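Local coordinates for protein peptide synthetase, module 7 (Actinoplanes teichomyceticus, PDB 4TX3) that probably serves as a condensation-like domain of a nonribosomal peptide synthetase in antibiotic assembly, docking a partner protein rather than forming peptide bonds, at residues Leu158-Arg166 with Ala378-Ser386; Ala89-Glu100 with Met121-Leu130. All coordinates share one frame; numbering follows the deposited sequence.

Interaction 1. Residues Leu158-Arg166 with Ala378-Ser386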
ATOM      1  N   LEU B 158     -10.640   5.408 -10.158  1.00 34.74           N
ATOM      2  CA  LEU B 158     -11.894   6.169 -10.168  1.00 38.59           C
ATOM      3  C   LEU B 158     -11.790   7.504  -9.391  1.00 36.27           C
ATOM      4  O   LEU B 158     -12.123   8.574  -9.911  1.00 34.57           O
ATOM      5  CB  LEU B 158     -13.025   5.315  -9.586  1.00 34.08           C
ATOM      6  CG  LEU B 158     -14.415   5.914  -9.766  1.00 31.51           C
ATOM      7  CD1 LEU B 158     -14.691   6.129 -11.236  1.00 34.56           C
ATOM      8  CD2 LEU B 158     -15.469   5.036  -9.154  1.00 37.59           C
ATOM      9  N   ALA B 159     -11.316   7.417  -8.150  1.00 35.85           N
ATOM     10  CA  ALA B 159     -11.102   8.582  -7.297  1.00 36.48           C
ATOM     11  C   ALA B 159     -10.210   9.631  -7.961  1.00 38.04           C
ATOM     12  O   ALA B 159     -10.521  10.825  -7.932  1.00 40.50           O
ATOM     13  CB  ALA B 159     -10.501   8.153  -5.970  1.00 31.52           C
ATOM     14  N   ALA B 160      -9.099   9.189  -8.540  1.00 34.90           N
ATOM     15  CA  ALA B 160      -8.174  10.099  -9.219  1.00 36.91           C
ATOM     16  C   ALA B 160      -8.849  10.825 -10.386  1.00 40.89           C
ATOM     17  O   ALA B 160      -8.691  12.043 -10.552  1.00 38.44           O
ATOM     18  CB  ALA B 160      -6.946   9.343  -9.715  1.00 35.27           C
ATOM     19  N   ALA B 161      -9.613  10.079 -11.181  1.00 37.52           N
ATOM     20  CA  ALA B 161     -10.291  10.660 -12.330  1.00 34.94           C
ATOM     21  C   ALA B 161     -11.495  11.523 -11.913  1.00 41.35           C
ATOM     22  O   ALA B 161     -11.755  12.558 -12.537  1.00 37.06           O
ATOM     23  CB  ALA B 161     -10.718   9.580 -13.287  1.00 35.42           C
ATOM     24  N   TYR B 162     -12.214  11.122 -10.859  1.00 40.17           N
ATOM     25  CA  TYR B 162     -13.338  11.935 -10.372  1.00 35.80           C
ATOM     26  C   TYR B 162     -12.852  13.291  -9.861  1.00 40.25           C
ATOM     27  O   TYR B 162     -13.476  14.315 -10.129  1.00 39.03           O
ATOM     28  CB  TYR B 162     -14.118  11.216  -9.271  1.00 34.71           C
ATOM     29  CG  TYR B 162     -15.298  12.015  -8.724  1.00 39.54           C
ATOM     30  CD1 TYR B 162     -16.436  12.226  -9.492  1.00 38.29           C
ATOM     31  CD2 TYR B 162     -15.271  12.550  -7.434  1.00 42.86           C
ATOM     32  CE1 TYR B 162     -17.513  12.952  -9.001  1.00 41.30           C
ATOM     33  CE2 TYR B 162     -16.352  13.270  -6.927  1.00 41.05           C
ATOM     34  CZ  TYR B 162     -17.475  13.467  -7.715  1.00 43.48           C
ATOM     35  OH  TYR B 162     -18.560  14.181  -7.230  1.00 40.40           O
ATOM     36  N   GLY B 163     -11.739  13.283  -9.132  1.00 39.12           N
ATOM     37  CA  GLY B 163     -11.105  14.498  -8.671  1.00 34.43           C
ATOM     38  C   GLY B 163     -10.930  15.506  -9.788  1.00 39.44           C
ATOM     39  O   GLY B 163     -11.411  16.639  -9.689  1.00 46.51           O
ATOM     40  N   ALA B 164     -10.265  15.089 -10.862  1.00 39.69           N
ATOM     41  CA  ALA B 164      -9.986  15.968 -12.003  1.00 41.70           C
ATOM     42  C   ALA B 164     -11.247  16.404 -12.745  1.00 43.56           C
ATOM     43  O   ALA B 164     -11.442  17.598 -12.995  1.00 44.10           O
ATOM     44  CB  ALA B 164      -9.026  15.283 -12.978  1.00 42.87           C
ATOM     45  N   ARG B 165     -12.083  15.434 -13.120  1.00 41.38           N
ATOM     46  CA  ARG B 165     -13.308  15.711 -13.869  1.00 39.83           C
ATOM     47  C   ARG B 165     -14.257  16.615 -13.076  1.00 45.88           C
ATOM     48  O   ARG B 165     -14.914  17.495 -13.639  1.00 41.41           O
ATOM     49  CB  ARG B 165     -14.015  14.411 -14.245  1.00 34.96           C
ATOM     50  CG  ARG B 165     -13.311  13.608 -15.305  1.00 38.88           C
ATOM     51  CD  ARG B 165     -13.248  14.360 -16.635  1.00 38.07           C
ATOM     52  NE  ARG B 165     -12.735  13.496 -17.685  1.00 44.74           N
ATOM     53  CZ  ARG B 165     -12.437  13.885 -18.922  1.00 47.52           C
ATOM     54  NH1 ARG B 165     -12.597  15.150 -19.298  1.00 37.19           N
ATOM     55  NH2 ARG B 165     -11.969  12.995 -19.787  1.00 43.42           N
ATOM     56  N   ARG B 166     -14.321  16.403 -11.764  1.00 43.95           N
ATOM     57  CA  ARG B 166     -15.135  17.257 -10.907  1.00 44.27           C
ATOM     58  C   ARG B 166     -14.615  18.697 -10.917  1.00 45.02           C
ATOM     59  O   ARG B 166     -15.382  19.641 -10.772  1.00 48.08           O
ATOM     60  CB  ARG B 166     -15.169  16.717  -9.481  1.00 42.94           C
ATOM     61  CG  ARG B 166     -16.046  17.512  -8.562  1.00 48.05           C
ATOM     62  CD  ARG B 166     -16.020  16.976  -7.144  1.00 50.65           C
ATOM     63  NE  ARG B 166     -16.889  17.786  -6.294  1.00 51.62           N
ATOM     64  CZ  ARG B 166     -16.504  18.906  -5.692  1.00 46.75           C
ATOM     65  NH1 ARG B 166     -15.263  19.335  -5.831  1.00 44.76           N
ATOM     66  NH2 ARG B 166     -17.361  19.591  -4.948  1.00 51.67           N
ATOM     67  N   ALA B 378     -12.305   4.298  -0.529  1.00 57.52           N
ATOM     68  CA  ALA B 378     -11.540   5.307  -1.260  1.00 56.36           C
ATOM     69  C   ALA B 378     -12.152   6.697  -1.102  1.00 61.61           C
ATOM     70  O   ALA B 378     -13.374   6.858  -1.086  1.00 61.97           O
ATOM     71  CB  ALA B 378     -11.444   4.941  -2.726  1.00 51.16           C
ATOM     72  N   GLU B 379     -11.293   7.702  -0.997  1.00 61.36           N
ATOM     73  CA  GLU B 379     -11.725   9.058  -0.690  1.00 56.41           C
ATOM     74  C   GLU B 379     -12.072   9.871  -1.943  1.00 58.86           C
ATOM     75  O   GLU B 379     -11.225  10.088  -2.818  1.00 55.96           O
ATOM     76  CB  GLU B 379     -10.635   9.770   0.103  1.00 55.99           C
ATOM     77  CG  GLU B 379     -10.945  11.219   0.453  1.00 56.21           C
ATOM     78  CD  GLU B 379      -9.762  11.918   1.111  1.00 57.93           C
ATOM     79  OE1 GLU B 379      -8.801  12.263   0.384  1.00 56.30           O
ATOM     80  OE2 GLU B 379      -9.786  12.106   2.351  1.00 58.96           O
ATOM     81  N   LEU B 380     -13.321  10.324  -2.017  1.00 57.46           N
ATOM     82  CA  LEU B 380     -13.775  11.156  -3.126  1.00 48.09           C
ATOM     83  C   LEU B 380     -14.076  12.558  -2.631  1.00 47.81           C
ATOM     84  O   LEU B 380     -14.743  12.725  -1.617  1.00 50.69           O
ATOM     85  CB  LEU B 380     -15.015  10.559  -3.775  1.00 47.68           C
ATOM     86  CG  LEU B 380     -14.852   9.211  -4.469  1.00 46.50           C
ATOM     87  CD1 LEU B 380     -16.187   8.533  -4.478  1.00 40.74           C
ATOM     88  CD2 LEU B 380     -14.371   9.407  -5.891  1.00 40.16           C
ATOM     89  N   PRO B 381     -13.587  13.571  -3.352  1.00 48.28           N
ATOM     90  CA  PRO B 381     -13.769  14.982  -2.997  1.00 48.28           C
ATOM     91  C   PRO B 381     -15.233  15.400  -2.773  1.00 49.00           C
ATOM     92  O   PRO B 381     -16.089  15.174  -3.635  1.00 49.27           O
ATOM     93  CB  PRO B 381     -13.165  15.728  -4.203  1.00 46.80           C
ATOM     94  CG  PRO B 381     -12.979  14.708  -5.270  1.00 43.67           C
ATOM     95  CD  PRO B 381     -12.777  13.407  -4.568  1.00 47.80           C
ATOM     96  N   ALA B 382     -15.480  16.009  -1.609  1.00 45.37           N
ATOM     97  CA  ALA B 382     -16.784  16.518  -1.169  1.00 42.85           C
ATOM     98  C   ALA B 382     -17.785  15.412  -0.889  1.00 44.41           C
ATOM     99  O   ALA B 382     -18.984  15.620  -1.042  1.00 45.23           O
ATOM    100  CB  ALA B 382     -17.368  17.503  -2.196  1.00 43.84           C
ATOM    101  N   LEU B 383     -17.295  14.248  -0.465  1.00 47.85           N
ATOM    102  CA  LEU B 383     -18.148  13.075  -0.249  1.00 46.23           C
ATOM    103  C   LEU B 383     -17.661  12.193   0.892  1.00 46.24           C
ATOM    104  O   LEU B 383     -16.466  11.943   1.032  1.00 52.62           O
ATOM    105  CB  LEU B 383     -18.233  12.226  -1.532  1.00 43.33           C
ATOM    106  CG  LEU B 383     -18.981  12.811  -2.733  1.00 40.94           C
ATOM    107  CD1 LEU B 383     -18.736  11.988  -3.973  1.00 40.53           C
ATOM    108  CD2 LEU B 383     -20.466  12.887  -2.429  1.00 35.39           C
ATOM    109  N   ARG B 384     -18.589  11.717   1.708  1.00 45.20           N
ATOM    110  CA  ARG B 384     -18.278  10.662   2.658  1.00 47.58           C
ATOM    111  C   ARG B 384     -18.590   9.356   1.955  1.00 49.90           C
ATOM    112  O   ARG B 384     -19.723   9.140   1.504  1.00 49.03           O
ATOM    113  CB  ARG B 384     -19.093  10.791   3.944  1.00 47.21           C
ATOM    114  CG  ARG B 384     -18.621  11.874   4.889  1.00 55.75           C
ATOM    115  CD  ARG B 384     -19.819  12.583   5.540  1.00 61.87           C
ATOM    116  NE  ARG B 384     -20.508  13.446   4.573  1.00 64.66           N
ATOM    117  CZ  ARG B 384     -21.796  13.792   4.632  1.00 66.57           C
ATOM    118  NH1 ARG B 384     -22.576  13.371   5.633  1.00 65.41           N
ATOM    119  NH2 ARG B 384     -22.305  14.577   3.685  1.00 61.82           N
ATOM    120  N   THR B 385     -17.595   8.488   1.846  1.00 43.39           N
ATOM    121  CA  THR B 385     -17.784   7.249   1.108  1.00 44.42           C
ATOM    122  C   THR B 385     -17.666   6.038   2.018  1.00 42.25           C
ATOM    123  O   THR B 385     -16.964   6.077   3.013  1.00 51.21           O
ATOM    124  CB  THR B 385     -16.775   7.144  -0.032  1.00 41.24           C
ATOM    125  OG1 THR B 385     -15.468   6.923   0.506  1.00 50.77           O
ATOM    126  CG2 THR B 385     -16.767   8.433  -0.828  1.00 47.87           C
ATOM    127  N   SER B 386     -18.363   4.962   1.686  1.00 44.66           N
ATOM    128  CA  SER B 386     -18.280   3.741   2.486  1.00 44.19           C
ATOM    129  C   SER B 386     -18.715   2.541   1.659  1.00 43.32           C
ATOM    130  O   SER B 386     -19.374   2.703   0.633  1.00 45.85           O
ATOM    131  CB  SER B 386     -19.148   3.860   3.739  1.00 45.44           C
ATOM    132  OG  SER B 386     -20.502   4.084   3.382  1.00 44.98           O
TER
HETATM  133  O   HOH W   1     -18.094  15.504  -5.069  1.00 37.27           O
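Leu380 drives its CD2 methyl between Ala159 and Tyr162, and here the packing is closely fitted. The methyl lies 3.7 Å from CA of Ala159 and 3.6 Å from CD2 of Tyr162, the side chains of Leu380 and Tyr162 crossing at about a right angle. Tyr162 leaves the helix with CG opposite its own backbone N (chi1 180°), which carries the ring out to the turn formed by Leu380-Leu383. Pro381 slides past the ring in the reverse direction, with CG 3.8 Å from Tyr162 CD2 and 3.9 Å from CA of Gly163, while Pro381 O sits at the ring edge. One ring face is backed by CB of Arg166.

The solvent side is more open, and a water mediates there. Extended from CG to NE, Arg166 lays one guanidinium face on the methyl of Ala382 (NH2 to CB 3.5 Å), and the water joins its NE, weakly, to Tyr162 OH (2.6 Å from the water) and Pro381 O. Further out, Glu379 turns away from the helix, and its carboxylate forms a salt bridge with a basic side chain of another protein chain.

Helix and turn thus meet through apolar packing, with polar links supplied by the water; the buried hydroxyl of Tyr162, also bonded to Asp52 N, is satisfied without direct pairing to the turn.

Interaction 2. Residues Ala89-Glu100 with Met121-Leu130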
ATOM      1  N   ALA B  89     -14.783   2.555 -23.687  1.00 36.68           N
ATOM      2  CA  ALA B  89     -15.943   1.861 -23.135  1.00 41.35           C
ATOM      3  C   ALA B  89     -17.077   2.860 -22.964  1.00 42.74           C
ATOM      4  O   ALA B  89     -16.886   3.938 -22.383  1.00 43.25           O
ATOM      5  CB  ALA B  89     -15.607   1.186 -21.800  1.00 31.96           C
ATOM      6  N   PRO B  90     -18.257   2.517 -23.497  1.00 43.36           N
ATOM      7  CA  PRO B  90     -19.431   3.387 -23.391  1.00 41.29           C
ATOM      8  C   PRO B  90     -19.874   3.462 -21.948  1.00 39.70           C
ATOM      9  O   PRO B  90     -20.070   2.415 -21.337  1.00 45.32           O
ATOM     10  CB  PRO B  90     -20.490   2.673 -24.245  1.00 44.02           C
ATOM     11  CG  PRO B  90     -19.763   1.510 -24.924  1.00 42.14           C
ATOM     12  CD  PRO B  90     -18.588   1.205 -24.076  1.00 43.16           C
ATOM     13  N   VAL B  91     -20.014   4.652 -21.384  1.00 40.23           N
ATOM     14  CA  VAL B  91     -20.617   4.736 -20.063  1.00 37.39           C
ATOM     15  C   VAL B  91     -21.762   5.717 -20.104  1.00 43.19           C
ATOM     16  O   VAL B  91     -21.567   6.877 -20.471  1.00 44.74           O
ATOM     17  CB  VAL B  91     -19.616   5.177 -18.976  1.00 38.38           C
ATOM     18  CG1 VAL B  91     -20.327   5.312 -17.632  1.00 37.15           C
ATOM     19  CG2 VAL B  91     -18.461   4.196 -18.872  1.00 37.81           C
ATOM     20  N   ARG B  92     -22.958   5.253 -19.751  1.00 42.39           N
ATOM     21  CA  ARG B  92     -24.071   6.170 -19.529  1.00 45.75           C
ATOM     22  C   ARG B  92     -24.611   5.971 -18.119  1.00 45.35           C
ATOM     23  O   ARG B  92     -24.984   4.868 -17.735  1.00 40.73           O
ATOM     24  CB  ARG B  92     -25.164   5.966 -20.569  1.00 48.08           C
ATOM     25  CG  ARG B  92     -26.165   7.093 -20.581  1.00 58.61           C
ATOM     26  CD  ARG B  92     -27.060   7.013 -21.799  1.00 72.38           C
ATOM     27  NE  ARG B  92     -27.651   8.313 -22.104  1.00 80.31           N
ATOM     28  CZ  ARG B  92     -28.445   8.545 -23.145  1.00 87.17           C
ATOM     29  NH1 ARG B  92     -28.741   7.559 -23.984  1.00 93.77           N
ATOM     30  NH2 ARG B  92     -28.937   9.760 -23.350  1.00 85.12           N
ATOM     31  N   LEU B  93     -24.639   7.039 -17.334  1.00 43.57           N
ATOM     32  CA  LEU B  93     -24.888   6.869 -15.909  1.00 47.66           C
ATOM     33  C   LEU B  93     -26.100   7.658 -15.425  1.00 47.82           C
ATOM     34  O   LEU B  93     -26.012   8.456 -14.493  1.00 47.13           O
ATOM     35  CB  LEU B  93     -23.647   7.270 -15.107  1.00 42.35           C
ATOM     36  CG  LEU B  93     -23.606   6.695 -13.694  1.00 44.91           C
ATOM     37  CD1 LEU B  93     -23.438   5.179 -13.714  1.00 39.32           C
ATOM     38  CD2 LEU B  93     -22.516   7.366 -12.874  1.00 42.30           C
ATOM     39  N   THR B  94     -27.240   7.421 -16.056  1.00 49.53           N
ATOM     40  CA  THR B  94     -28.474   8.046 -15.619  1.00 46.94           C
ATOM     41  C   THR B  94     -28.911   7.424 -14.291  1.00 43.78           C
ATOM     42  O   THR B  94     -29.070   6.205 -14.192  1.00 42.16           O
ATOM     43  CB  THR B  94     -29.572   7.886 -16.675  1.00 53.28           C
ATOM     44  OG1 THR B  94     -29.881   6.500 -16.814  1.00 54.48           O
ATOM     45  CG2 THR B  94     -29.089   8.403 -18.020  1.00 54.79           C
ATOM     46  N   PRO B  95     -29.099   8.261 -13.262  1.00 45.45           N
ATOM     47  CA  PRO B  95     -29.474   7.781 -11.927  1.00 43.84           C
ATOM     48  C   PRO B  95     -30.802   7.029 -11.921  1.00 45.12           C
ATOM     49  O   PRO B  95     -31.716   7.346 -12.688  1.00 45.29           O
ATOM     50  CB  PRO B  95     -29.587   9.072 -11.100  1.00 38.19           C
ATOM     51  CG  PRO B  95     -28.834  10.101 -11.867  1.00 38.89           C
ATOM     52  CD  PRO B  95     -28.999   9.731 -13.307  1.00 45.53           C
ATOM     53  N   VAL B  96     -30.877   6.028 -11.054  1.00 41.89           N
ATOM     54  CA  VAL B  96     -32.055   5.195 -10.869  1.00 41.37           C
ATOM     55  C   VAL B  96     -32.622   5.478  -9.487  1.00 42.17           C
ATOM     56  O   VAL B  96     -31.938   5.223  -8.494  1.00 41.22           O
ATOM     57  CB  VAL B  96     -31.700   3.686 -10.993  1.00 42.78           C
ATOM     58  CG1 VAL B  96     -32.885   2.814 -10.637  1.00 34.20           C
ATOM     59  CG2 VAL B  96     -31.174   3.368 -12.388  1.00 38.69           C
ATOM     60  N   PRO B  97     -33.849   6.034  -9.411  1.00 39.34           N
ATOM     61  CA  PRO B  97     -34.451   6.306  -8.090  1.00 37.78           C
ATOM     62  C   PRO B  97     -34.594   5.014  -7.282  1.00 42.30           C
ATOM     63  O   PRO B  97     -34.892   3.947  -7.847  1.00 41.60           O
ATOM     64  CB  PRO B  97     -35.823   6.908  -8.429  1.00 35.58           C
ATOM     65  CG  PRO B  97     -35.668   7.460  -9.838  1.00 39.63           C
ATOM     66  CD  PRO B  97     -34.696   6.502 -10.525  1.00 37.73           C
ATOM     67  N   ALA B  98     -34.349   5.095  -5.979  1.00 36.77           N
ATOM     68  CA  ALA B  98     -34.363   3.899  -5.147  1.00 38.54           C
ATOM     69  C   ALA B  98     -34.666   4.265  -3.716  1.00 42.80           C
ATOM     70  O   ALA B  98     -34.518   5.418  -3.325  1.00 45.56           O
ATOM     71  CB  ALA B  98     -33.037   3.169  -5.231  1.00 39.54           C
ATOM     72  N   THR B  99     -35.089   3.275  -2.937  1.00 44.44           N
ATOM     73  CA  THR B  99     -35.310   3.457  -1.506  1.00 45.56           C
ATOM     74  C   THR B  99     -34.382   2.546  -0.735  1.00 48.01           C
ATOM     75  O   THR B  99     -33.838   1.593  -1.292  1.00 46.40           O
ATOM     76  CB  THR B  99     -36.743   3.139  -1.110  1.00 46.44           C
ATOM     77  OG1 THR B  99     -36.971   1.736  -1.312  1.00 47.39           O
ATOM     78  CG2 THR B  99     -37.720   3.943  -1.955  1.00 39.36           C
ATOM     79  N   GLU B 100     -34.207   2.819   0.551  1.00 50.63           N
ATOM     80  CA  GLU B 100     -33.361   1.950   1.359  1.00 54.40           C
ATOM     81  C   GLU B 100     -33.865   0.506   1.332  1.00 52.37           C
ATOM     82  O   GLU B 100     -33.070  -0.437   1.337  1.00 55.70           O
ATOM     83  CB  GLU B 100     -33.278   2.458   2.799  1.00 50.75           C
ATOM     84  CG  GLU B 100     -32.637   3.831   2.927  1.00 46.64           C
ATOM     85  CD  GLU B 100     -31.167   3.834   2.523  1.00 58.48           C
ATOM     86  OE1 GLU B 100     -30.520   2.767   2.572  1.00 56.16           O
ATOM     87  OE2 GLU B 100     -30.648   4.913   2.156  1.00 63.42           O
ATOM     88  N   MET B 121     -18.772  -5.282 -23.017  1.00 36.30           N
ATOM     89  CA  MET B 121     -17.637  -4.970 -22.158  1.00 38.22           C
ATOM     90  C   MET B 121     -17.780  -5.768 -20.846  1.00 35.22           C
ATOM     91  O   MET B 121     -18.888  -5.962 -20.349  1.00 36.05           O
ATOM     92  CB  MET B 121     -17.565  -3.464 -21.886  1.00 37.59           C
ATOM     93  CG  MET B 121     -17.667  -2.601 -23.129  1.00 36.63           C
ATOM     94  SD  MET B 121     -16.134  -2.515 -24.044  1.00 49.80           S
ATOM     95  CE  MET B 121     -16.701  -1.882 -25.624  1.00 46.31           C
ATOM     96  N   PRO B 122     -16.661  -6.219 -20.271  1.00 29.45           N
ATOM     97  CA  PRO B 122     -16.734  -7.132 -19.125  1.00 30.39           C
ATOM     98  C   PRO B 122     -16.996  -6.435 -17.772  1.00 30.21           C
ATOM     99  O   PRO B 122     -16.670  -6.972 -16.723  1.00 30.42           O
ATOM    100  CB  PRO B 122     -15.360  -7.788 -19.139  1.00 26.19           C
ATOM    101  CG  PRO B 122     -14.446  -6.656 -19.603  1.00 26.69           C
ATOM    102  CD  PRO B 122     -15.273  -5.821 -20.570  1.00 32.28           C
ATOM    103  N   TRP B 123     -17.578  -5.247 -17.791  1.00 32.67           N
ATOM    104  CA  TRP B 123     -17.957  -4.595 -16.549  1.00 28.70           C
ATOM    105  C   TRP B 123     -19.184  -3.757 -16.782  1.00 32.27           C
ATOM    106  O   TRP B 123     -19.652  -3.622 -17.904  1.00 35.23           O
ATOM    107  CB  TRP B 123     -16.827  -3.737 -15.990  1.00 28.08           C
ATOM    108  CG  TRP B 123     -16.489  -2.565 -16.820  1.00 32.32           C
ATOM    109  CD1 TRP B 123     -15.863  -2.567 -18.038  1.00 32.98           C
ATOM    110  CD2 TRP B 123     -16.731  -1.190 -16.491  1.00 37.30           C
ATOM    111  NE1 TRP B 123     -15.714  -1.275 -18.494  1.00 31.50           N
ATOM    112  CE2 TRP B 123     -16.232  -0.410 -17.567  1.00 35.89           C
ATOM    113  CE3 TRP B 123     -17.329  -0.542 -15.406  1.00 31.69           C
ATOM    114  CZ2 TRP B 123     -16.314   0.990 -17.580  1.00 37.42           C
ATOM    115  CZ3 TRP B 123     -17.407   0.847 -15.424  1.00 38.06           C
ATOM    116  CH2 TRP B 123     -16.904   1.597 -16.503  1.00 34.78           C
ATOM    117  N   ARG B 124     -19.691  -3.180 -15.709  1.00 36.61           N
ATOM    118  CA  ARG B 124     -21.041  -2.658 -15.695  1.00 34.92           C
ATOM    119  C   ARG B 124     -21.240  -1.828 -14.434  1.00 36.60           C
ATOM    120  O   ARG B 124     -20.867  -2.245 -13.334  1.00 33.08           O
ATOM    121  CB  ARG B 124     -22.021  -3.824 -15.755  1.00 33.28           C
ATOM    122  CG  ARG B 124     -23.446  -3.486 -15.582  1.00 37.25           C
ATOM    123  CD  ARG B 124     -24.223  -4.738 -15.220  1.00 39.51           C
ATOM    124  NE  ARG B 124     -24.113  -5.765 -16.247  1.00 42.77           N
ATOM    125  CZ  ARG B 124     -24.009  -7.060 -15.977  1.00 41.14           C
ATOM    126  NH1 ARG B 124     -24.016  -7.470 -14.704  1.00 41.62           N
ATOM    127  NH2 ARG B 124     -23.906  -7.941 -16.969  1.00 37.19           N
ATOM    128  N   CYS B 125     -21.809  -0.643 -14.586  1.00 34.37           N
ATOM    129  CA  CYS B 125     -22.027   0.203 -13.434  1.00 37.63           C
ATOM    130  C   CYS B 125     -23.451   0.733 -13.419  1.00 41.19           C
ATOM    131  O   CYS B 125     -24.091   0.828 -14.471  1.00 41.38           O
ATOM    132  CB  CYS B 125     -21.010   1.350 -13.414  1.00 38.90           C
ATOM    133  SG  CYS B 125     -20.959   2.389 -14.898  1.00 49.69           S
ATOM    134  N   GLU B 126     -23.953   1.049 -12.225  1.00 37.82           N
ATOM    135  CA  GLU B 126     -25.229   1.745 -12.104  1.00 39.92           C
ATOM    136  C   GLU B 126     -25.209   2.692 -10.905  1.00 38.75           C
ATOM    137  O   GLU B 126     -24.527   2.459  -9.905  1.00 36.11           O
ATOM    138  CB  GLU B 126     -26.396   0.749 -11.992  1.00 44.61           C
ATOM    139  CG  GLU B 126     -27.712   1.267 -12.615  1.00 44.73           C
ATOM    140  CD  GLU B 126     -28.849   0.220 -12.637  1.00 57.99           C
ATOM    141  OE1 GLU B 126     -28.862  -0.692 -11.777  1.00 63.11           O
ATOM    142  OE2 GLU B 126     -29.745   0.312 -13.515  1.00 57.38           O
ATOM    143  N   LEU B 127     -25.947   3.782 -11.014  1.00 39.66           N
ATOM    144  CA  LEU B 127     -25.994   4.740  -9.929  1.00 38.29           C
ATOM    145  C   LEU B 127     -27.419   4.830  -9.404  1.00 37.06           C
ATOM    146  O   LEU B 127     -28.348   5.159 -10.144  1.00 35.72           O
ATOM    147  CB  LEU B 127     -25.485   6.105 -10.390  1.00 34.05           C
ATOM    148  CG  LEU B 127     -25.373   7.167  -9.296  1.00 39.34           C
ATOM    149  CD1 LEU B 127     -24.375   6.759  -8.221  1.00 31.55           C
ATOM    150  CD2 LEU B 127     -24.996   8.516  -9.906  1.00 43.58           C
ATOM    151  N   PHE B 128     -27.578   4.518  -8.125  1.00 33.63           N
ATOM    152  CA  PHE B 128     -28.877   4.573  -7.467  1.00 38.59           C
ATOM    153  C   PHE B 128     -29.023   5.878  -6.680  1.00 42.11           C
ATOM    154  O   PHE B 128     -28.122   6.257  -5.924  1.00 39.30           O
ATOM    155  CB  PHE B 128     -29.056   3.353  -6.555  1.00 33.57           C
ATOM    156  CG  PHE B 128     -29.030   2.057  -7.301  1.00 38.00           C
ATOM    157  CD1 PHE B 128     -30.127   1.655  -8.057  1.00 39.95           C
ATOM    158  CD2 PHE B 128     -27.900   1.254  -7.289  1.00 38.61           C
ATOM    159  CE1 PHE B 128     -30.106   0.474  -8.772  1.00 39.16           C
ATOM    160  CE2 PHE B 128     -27.870   0.068  -7.999  1.00 42.75           C
ATOM    161  CZ  PHE B 128     -28.980  -0.322  -8.745  1.00 45.37           C
ATOM    162  N   ALA B 129     -30.141   6.577  -6.874  1.00 38.20           N
ATOM    163  CA  ALA B 129     -30.372   7.828  -6.159  1.00 38.36           C
ATOM    164  C   ALA B 129     -31.353   7.625  -5.004  1.00 43.68           C
ATOM    165  O   ALA B 129     -32.510   7.261  -5.207  1.00 45.09           O
ATOM    166  CB  ALA B 129     -30.872   8.895  -7.105  1.00 34.39           C
ATOM    167  N   LEU B 130     -30.866   7.857  -3.791  1.00 45.08           N
ATOM    168  CA  LEU B 130     -31.654   7.678  -2.579  1.00 43.48           C
ATOM    169  C   LEU B 130     -32.259   8.993  -2.103  1.00 49.74           C
ATOM    170  O   LEU B 130     -33.412   9.031  -1.683  1.00 57.42           O
ATOM    171  CB  LEU B 130     -30.790   7.082  -1.476  1.00 45.96           C
ATOM    172  CG  LEU B 130     -30.391   5.623  -1.643  1.00 49.75           C
ATOM    173  CD1 LEU B 130     -29.215   5.351  -0.736  1.00 51.00           C
ATOM    174  CD2 LEU B 130     -31.562   4.698  -1.307  1.00 44.04           C
TER
HETATM  175  O   HOH W   2     -26.952   4.294 -13.503  1.00 34.48           O
HETATM  176  O   HOH W   3     -35.247   6.978  -1.083  1.00 39.83           O
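The indole of Trp123 receives Ala89 and Val91 from segment 89-100: CB of Ala89 lies at its edge, near the ring plane and 4.1 Å from NE1, and CG2 of Val91 comes in obliquely, 3.8 Å from CH2. The ring of Phe128 is likewise met obliquely, by Val96 and Ala98. Val96 and Phe128 stand side by side and point the same way, CB of Val96 lying 3.9 Å from Phe128 CD1, and Leu103, Arg106 and Leu107 of helix 103-112 also touch this ring.

Between these aromatic ends, Leu93 reaches over the strand. Its CG, set opposite the backbone N (chi1 -160°), packs on Leu127 CB at 3.8 Å, while CD1 touches SG of Cys125; Leu56 and Leu60 of helix 53-66 also pack on this apolar patch. On the other face, the methyl CG2 of Val96 rests against the carboxylate of Glu126, whose charge is paired with Arg110.

Direct pairing is short. Val96 N donates to Leu127 O (2.8 Å), Val96 O accepts from Ala129 N, and Ala98 N then bonds to Ala129 O (2.9 Å). Pro95 and Pro97 have no N-H to give. Beyond each end of the ladder a water takes over, one linking Thr94 O to Leu127 N, the other Ala98 O to Leu130 O. Past the last backbone bond, Glu100 folds back so that OE2 meets Leu130 CD1, its OE1 being held by Arg46.

Parallel strands 96-97 and 123-129, linked through helix 103-112, make a beta-alpha-beta unit at one edge of a mixed sheet, an arrangement that fits the chloramphenicol acetyltransferase-like fold of condensation domains.

How the interactions relate
Interactions 1 and 2 serve the two edges of one five-stranded sheet: strand 96-97 is outermost on one side and strand 383-388 on the other, with strands 123-129, 134-142 and 40-49 between. Their centres lie 16 Å apart and their nearest atoms about 7 Å, so they do not touch, but they share neighbours. Leu60 of helix 53-66 packs on Leu158 as well as on Leu93 and Cys125, and Leu51 meets both Tyr162 and Leu127. Arg46 ties the edges further, pairing with Ser386 through the backbone and with Glu100 through its side chain. Within the assembly, the partner protein reaches interaction 1 but not interaction 2.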